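Side-chain contacts in membrane-bound lytic murein transglycosylase (Agrobacterium tumefaciens, PDB 2PNW), which probably cleaves the glycan strands of peptidoglycan between N-acetylmuramic acid and N-acetylglucosamine, as a lytic transglycosylase of the MltA type: residues G225-K230 and Q235-W240; T308-G313 and G350-E355. One frame throughout, in Å; residues are numbered along the deposited sequence.

Interaction 1. Residues G225-K230 and Q235-W240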
loop_
_atom_site.group_PDB
_atom_site.type_symbol
_atom_site.label_atom_id
_atom_site.label_comp_id
_atom_site.label_asym_id
_atom_site.label_seq_id
_atom_site.Cartn_x
_atom_site.Cartn_y
_atom_site.Cartn_z
ATOM N N GLY A 225 16.879 3.173 21.070
ATOM C CA GLY A 225 18.275 2.720 20.911
ATOM C C GLY A 225 18.429 1.210 20.783
ATOM O O GLY A 225 19.503 0.658 21.059
ATOM N N GLU A 226 17.361 0.523 20.367
ATOM C CA GLU A 226 17.398 -0.951 20.217
ATOM C C GLU A 226 17.997 -1.417 18.892
ATOM O O GLU A 226 18.552 -2.526 18.797
ATOM C CB GLU A 226 16.011 -1.571 20.378
ATOM C CG GLU A 226 15.266 -1.187 21.643
ATOM C CD GLU A 226 15.851 -1.799 22.906
ATOM O OE1 GLU A 226 16.783 -2.644 22.826
ATOM O OE2 GLU A 226 15.349 -1.439 23.981
ATOM N N LEU A 227 17.866 -0.591 17.862
ATOM C CA LEU A 227 18.376 -0.930 16.556
ATOM C C LEU A 227 19.229 0.211 16.019
ATOM O O LEU A 227 19.061 1.366 16.404
ATOM C CB LEU A 227 17.222 -1.264 15.586
ATOM C CG LEU A 227 16.353 -2.497 15.921
ATOM C CD1 LEU A 227 15.086 -2.512 15.073
ATOM C CD2 LEU A 227 17.124 -3.781 15.703
ATOM N N ASP A 228 20.140 -0.145 15.121
ATOM C CA ASP A 228 21.047 0.795 14.461
ATOM C C ASP A 228 20.364 1.439 13.252
ATOM O O ASP A 228 19.935 0.726 12.344
ATOM C CB ASP A 228 22.284 0.001 14.022
ATOM C CG ASP A 228 23.380 0.863 13.387
ATOM O OD1 ASP A 228 23.197 2.082 13.150
ATOM O OD2 ASP A 228 24.452 0.280 13.114
ATOM N N PRO A 229 20.267 2.788 13.219
ATOM C CA PRO A 229 19.641 3.415 12.046
ATOM C C PRO A 229 20.344 3.118 10.721
ATOM O O PRO A 229 19.714 3.185 9.667
ATOM C CB PRO A 229 19.694 4.919 12.361
ATOM C CG PRO A 229 20.710 5.066 13.447
ATOM C CD PRO A 229 20.665 3.792 14.231
ATOM N N LYS A 230 21.632 2.786 10.768
ATOM C CA LYS A 230 22.372 2.465 9.542
ATOM C C LYS A 230 21.981 1.121 8.925
ATOM O O LYS A 230 22.179 0.898 7.723
ATOM C CB LYS A 230 23.880 2.530 9.787
ATOM C CG LYS A 230 24.414 3.968 9.867
ATOM C CD LYS A 230 25.941 3.987 9.925
ATOM C CE LYS A 230 26.513 5.309 9.428
ATOM N NZ LYS A 230 26.523 6.387 10.473
ATOM N N GLN A 235 13.986 -7.107 8.213
ATOM C CA GLN A 235 14.730 -8.269 8.728
ATOM C C GLN A 235 15.304 -8.024 10.135
ATOM O O GLN A 235 15.172 -8.876 11.012
ATOM C CB GLN A 235 15.862 -8.663 7.753
ATOM C CG GLN A 235 15.392 -9.344 6.467
ATOM C CD GLN A 235 15.136 -8.377 5.300
ATOM O OE1 GLN A 235 14.872 -7.186 5.496
ATOM N NE2 GLN A 235 15.222 -8.904 4.072
ATOM N N THR A 236 15.921 -6.869 10.366
ATOM C CA THR A 236 16.494 -6.616 11.701
ATOM C C THR A 236 15.424 -6.365 12.767
ATOM O O THR A 236 15.610 -6.695 13.939
ATOM C CB THR A 236 17.530 -5.484 11.711
ATOM O OG1 THR A 236 16.897 -4.222 11.434
ATOM C CG2 THR A 236 18.606 -5.740 10.649
ATOM N N ILE A 237 14.301 -5.778 12.349
ATOM C CA ILE A 237 13.165 -5.595 13.248
ATOM C C ILE A 237 12.606 -6.959 13.671
ATOM O O ILE A 237 12.392 -7.224 14.856
ATOM C CB ILE A 237 12.056 -4.713 12.598
ATOM C CG1 ILE A 237 12.545 -3.257 12.403
ATOM C CG2 ILE A 237 10.781 -4.713 13.474
ATOM C CD1 ILE A 237 11.599 -2.400 11.468
ATOM N N ARG A 238 12.400 -7.846 12.697
ATOM C CA ARG A 238 11.915 -9.191 12.994
ATOM C C ARG A 238 12.921 -9.961 13.883
ATOM O O ARG A 238 12.522 -10.673 14.803
ATOM C CB ARG A 238 11.696 -9.952 11.702
ATOM C CG ARG A 238 10.410 -9.575 10.931
ATOM C CD ARG A 238 10.395 -10.412 9.632
ATOM N NE ARG A 238 9.249 -10.156 8.737
ATOM C CZ ARG A 238 8.063 -10.754 8.829
ATOM N NH1 ARG A 238 7.818 -11.612 9.804
ATOM N NH2 ARG A 238 7.120 -10.506 7.922
ATOM N N GLN A 239 14.213 -9.799 13.617
ATOM C CA GLN A 239 15.244 -10.460 14.472
ATOM C C GLN A 239 15.133 -9.963 15.915
ATOM O O GLN A 239 15.182 -10.760 16.864
ATOM C CB GLN A 239 16.662 -10.196 13.932
ATOM C CG GLN A 239 17.780 -11.026 14.652
ATOM C CD GLN A 239 17.551 -12.519 14.537
ATOM O OE1 GLN A 239 17.504 -13.066 13.435
ATOM N NE2 GLN A 239 17.394 -13.185 15.670
ATOM N N TRP A 240 15.028 -8.642 16.084
ATOM C CA TRP A 240 14.941 -8.049 17.441
ATOM C C TRP A 240 13.747 -8.623 18.163
ATOM O O TRP A 240 13.842 -9.055 19.311
ATOM C CB TRP A 240 14.832 -6.509 17.400
ATOM C CG TRP A 240 14.917 -5.916 18.794
ATOM C CD1 TRP A 240 16.061 -5.471 19.423
ATOM C CD2 TRP A 240 13.848 -5.738 19.735
ATOM N NE1 TRP A 240 15.758 -5.024 20.691
ATOM C CE2 TRP A 240 14.417 -5.192 20.916
ATOM C CE3 TRP A 240 12.466 -6.008 19.709
ATOM C CZ2 TRP A 240 13.657 -4.886 22.044
ATOM C CZ3 TRP A 240 11.703 -5.720 20.840
ATOM C CH2 TRP A 240 12.306 -5.163 22.001
HETATM O O HOH W 1 19.089 -2.555 12.701
#
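Leu227 faces Thr236 across the connection between helices 217-223 and 234-243, their CA atoms 7.7 Å apart: loop 225-230 runs in the opposite direction to residues 235-240 and touches them through Glu226 and Leu227. Leu227 puts its two methyls to separate uses. CD1 rests against Ile237 CG1 at 3.8 Å, the two side chains crossing at about a right angle, while CD2 lies 3.7 Å from Thr236 O and 3.9 Å from Trp240 CB. Gly225, at positive phi, ends helix 217-223 with a Schellman motif, and the residues just past it turn toward the next helix of what is, by sequence, the MltA-specific insert domain. Glu226 bends at chi2 (-71°), which brings OE1 to the NE1 edge of the Trp240 indole, with the carboxylate plane turned 57° from the ring; NE1 gives OE1 a weak hydrogen bond of 3.4 Å, bent to 142° at the hydrogen. Glu226 CB is almost as near, 3.5 Å from Trp240 NE1. Leu221 of the preceding helix touches Glu226, Leu227 and Trp240, and His244 stacks on the indole. Thr236 OG1 accepts from Ser233 N, and a water 3.0 Å from that OG1 gives Asp228 O a weak bond.

Interaction 2. Residues T308-G313 and G350-E355; sequences THLDDG and GTVRNE
His309 reaches across to Thr351 and Val352 with the outer end of its imidazole, the CE1-NE2 side, and meets both side chains obliquely. Thr351 OG1 lies 3.2 Å from His309 NE2 and almost as near to CE1, at 3.3 Å. The firm polar partner of NE2 is the carbonyl of Leu348, in helix 343-350 just ahead of Thr351, so the ring is held by the end of that helix while the threonine hydroxyl sits close by. Val352 offers the same end of the ring a methyl: CG2 is 3.8 Å from His309 CE1, again at a slant.

The first torsion of His309 (chi1 75°) sets CG between the backbone N and the carbonyl carbon, and this carries the imidazole out from the turn toward residues 351 and 352. Thr351 uses the corresponding position for its OG1 (chi1 59°), which brings the hydroxyl rather than the methyl CG2 up to the ring.

Both segments belong by sequence to the 3D domain, a member of the double-psi beta-barrel clan. Here the loop joining strands 299-304 and 316-324 comes up against the chain where it leaves helix 343-350 and enters strand 353-363. Within this loop, Thr308 to Asp311 form a type I turn, and Thr308 O accepts from both Asp311 N and Gly313 N.

Leu310 makes a looser approach beside the imidazole, its CD1 4.3 Å from Val352 CG2, and it also touches Phe316 at the start of the next strand. Val352 is buried, with Ala100 of strand 96-109 and Leu307 as further neighbours. Ahead of the turn, Thr306 OG1 is hydrogen-bonded to Asn354 ND2.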
loop_
_atom_site.group_PDB
_atom_site.type_symbol
_atom_site.label_atom_id
_atom_site.label_comp_id
_atom_site.label_asym_id
_atom_site.label_seq_id
_atom_site.Cartn_x
_atom_site.Cartn_y
_atom_site.Cartn_z
ATOM N N THR A 308 19.530 -1.097 -6.269
ATOM C CA THR A 308 20.058 -1.985 -7.298
ATOM C C THR A 308 19.566 -3.416 -7.197
ATOM O O THR A 308 19.616 -4.148 -8.178
ATOM C CB THR A 308 21.604 -1.981 -7.295
ATOM O OG1 THR A 308 22.080 -2.372 -5.996
ATOM C CG2 THR A 308 22.122 -0.590 -7.607
ATOM N N HIS A 309 19.063 -3.816 -6.027
ATOM C CA HIS A 309 18.734 -5.220 -5.804
ATOM C C HIS A 309 17.381 -5.670 -6.358
ATOM O O HIS A 309 17.044 -6.853 -6.273
ATOM C CB HIS A 309 18.932 -5.624 -4.331
ATOM C CG HIS A 309 17.866 -5.127 -3.403
ATOM N ND1 HIS A 309 17.884 -3.862 -2.862
ATOM C CD2 HIS A 309 16.781 -5.745 -2.880
ATOM C CE1 HIS A 309 16.842 -3.708 -2.063
ATOM N NE2 HIS A 309 16.160 -4.841 -2.050
ATOM N N LEU A 310 16.628 -4.736 -6.947
ATOM C CA LEU A 310 15.405 -5.093 -7.685
ATOM C C LEU A 310 15.651 -5.166 -9.201
ATOM O O LEU A 310 14.730 -5.420 -9.973
ATOM C CB LEU A 310 14.256 -4.113 -7.381
ATOM C CG LEU A 310 13.958 -3.806 -5.912
ATOM C CD1 LEU A 310 12.762 -2.873 -5.781
ATOM C CD2 LEU A 310 13.719 -5.104 -5.141
ATOM N N ASP A 311 16.893 -4.927 -9.623
ATOM C CA ASP A 311 17.227 -4.922 -11.047
ATOM C C ASP A 311 18.534 -5.670 -11.297
ATOM O O ASP A 311 19.281 -5.322 -12.223
ATOM C CB ASP A 311 17.349 -3.486 -11.574
ATOM C CG ASP A 311 16.005 -2.776 -11.688
ATOM O OD1 ASP A 311 15.546 -2.192 -10.683
ATOM O OD2 ASP A 311 15.434 -2.770 -12.798
ATOM N N ASP A 312 18.807 -6.679 -10.462
ATOM C CA ASP A 312 20.020 -7.516 -10.570
ATOM C C ASP A 312 21.294 -6.662 -10.712
ATOM O O ASP A 312 22.093 -6.862 -11.633
ATOM C CB ASP A 312 19.860 -8.526 -11.725
ATOM C CG ASP A 312 20.983 -9.575 -11.786
ATOM O OD1 ASP A 312 21.708 -9.785 -10.780
ATOM O OD2 ASP A 312 21.128 -10.203 -12.865
ATOM N N GLY A 313 21.457 -5.700 -9.803
ATOM C CA GLY A 313 22.645 -4.847 -9.744
ATOM C C GLY A 313 22.571 -3.546 -10.515
ATOM O O GLY A 313 23.410 -2.670 -10.328
ATOM N N GLY A 350 12.255 -5.796 2.166
ATOM C CA GLY A 350 12.629 -5.494 3.559
ATOM C C GLY A 350 13.750 -4.482 3.742
ATOM O O GLY A 350 13.829 -3.822 4.793
ATOM N N THR A 351 14.602 -4.349 2.722
ATOM C CA THR A 351 15.753 -3.455 2.779
ATOM C C THR A 351 15.620 -2.191 1.904
ATOM O O THR A 351 16.538 -1.358 1.866
ATOM C CB THR A 351 17.055 -4.207 2.422
ATOM O OG1 THR A 351 16.951 -4.755 1.095
ATOM C CG2 THR A 351 17.327 -5.342 3.429
ATOM N N VAL A 352 14.492 -2.029 1.204
ATOM C CA VAL A 352 14.321 -0.848 0.346
ATOM C C VAL A 352 14.105 0.365 1.225
ATOM O O VAL A 352 13.187 0.401 2.050
ATOM C CB VAL A 352 13.136 -0.991 -0.680
ATOM C CG1 VAL A 352 12.981 0.298 -1.515
ATOM C CG2 VAL A 352 13.355 -2.193 -1.569
ATOM N N ARG A 353 14.961 1.363 1.042
ATOM C CA ARG A 353 14.952 2.563 1.856
ATOM C C ARG A 353 15.912 3.508 1.137
ATOM O O ARG A 353 17.086 3.634 1.515
ATOM C CB ARG A 353 15.404 2.212 3.298
ATOM C CG ARG A 353 15.419 3.357 4.284
ATOM C CD ARG A 353 15.567 2.899 5.767
ATOM N NE ARG A 353 16.686 1.984 6.032
ATOM C CZ ARG A 353 17.968 2.339 6.213
ATOM N NH1 ARG A 353 18.354 3.613 6.141
ATOM N NH2 ARG A 353 18.882 1.402 6.465
ATOM N N ASN A 354 15.433 4.140 0.064
ATOM C CA ASN A 354 16.341 4.771 -0.906
ATOM C C ASN A 354 15.831 6.108 -1.399
ATOM O O ASN A 354 14.614 6.303 -1.571
ATOM C CB ASN A 354 16.582 3.879 -2.134
ATOM C CG ASN A 354 17.358 2.603 -1.820
ATOM O OD1 ASN A 354 16.791 1.614 -1.359
ATOM N ND2 ASN A 354 18.650 2.607 -2.114
ATOM N N GLU A 355 16.763 7.028 -1.640
ATOM C CA GLU A 355 16.437 8.290 -2.293
ATOM C C GLU A 355 15.959 8.019 -3.703
ATOM O O GLU A 355 16.425 7.077 -4.354
ATOM C CB GLU A 355 17.670 9.195 -2.360
ATOM C CG GLU A 355 17.945 9.947 -1.099
ATOM C CD GLU A 355 19.169 10.850 -1.252
ATOM O OE1 GLU A 355 19.104 11.832 -2.033
ATOM O OE2 GLU A 355 20.193 10.560 -0.600
#

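From the N terminus, interaction 1 comes first: it closes the short connection between helices 217-223 and 234-243, with four residues between its segments. The chain then passes strand 259-263 before interaction 2 opens at 308-313, and this contact spans 36 residues that include strands 316-324 and 334-341 and most of helix 343-350. The two loops follow in series, neither nesting nor crossing, their centres about 18 Å apart. They still meet in space: Gln235 OE1 packs 3.4 Å from Gly350 CA, and Arg353 NH2 is hydrogen-bonded to Ile232 O, between the segments of interaction 1, and packs near the carbonyls of Pro229 and Lys230. Helix 234-243 thus adjoins the helix-to-strand passage of the 3D domain.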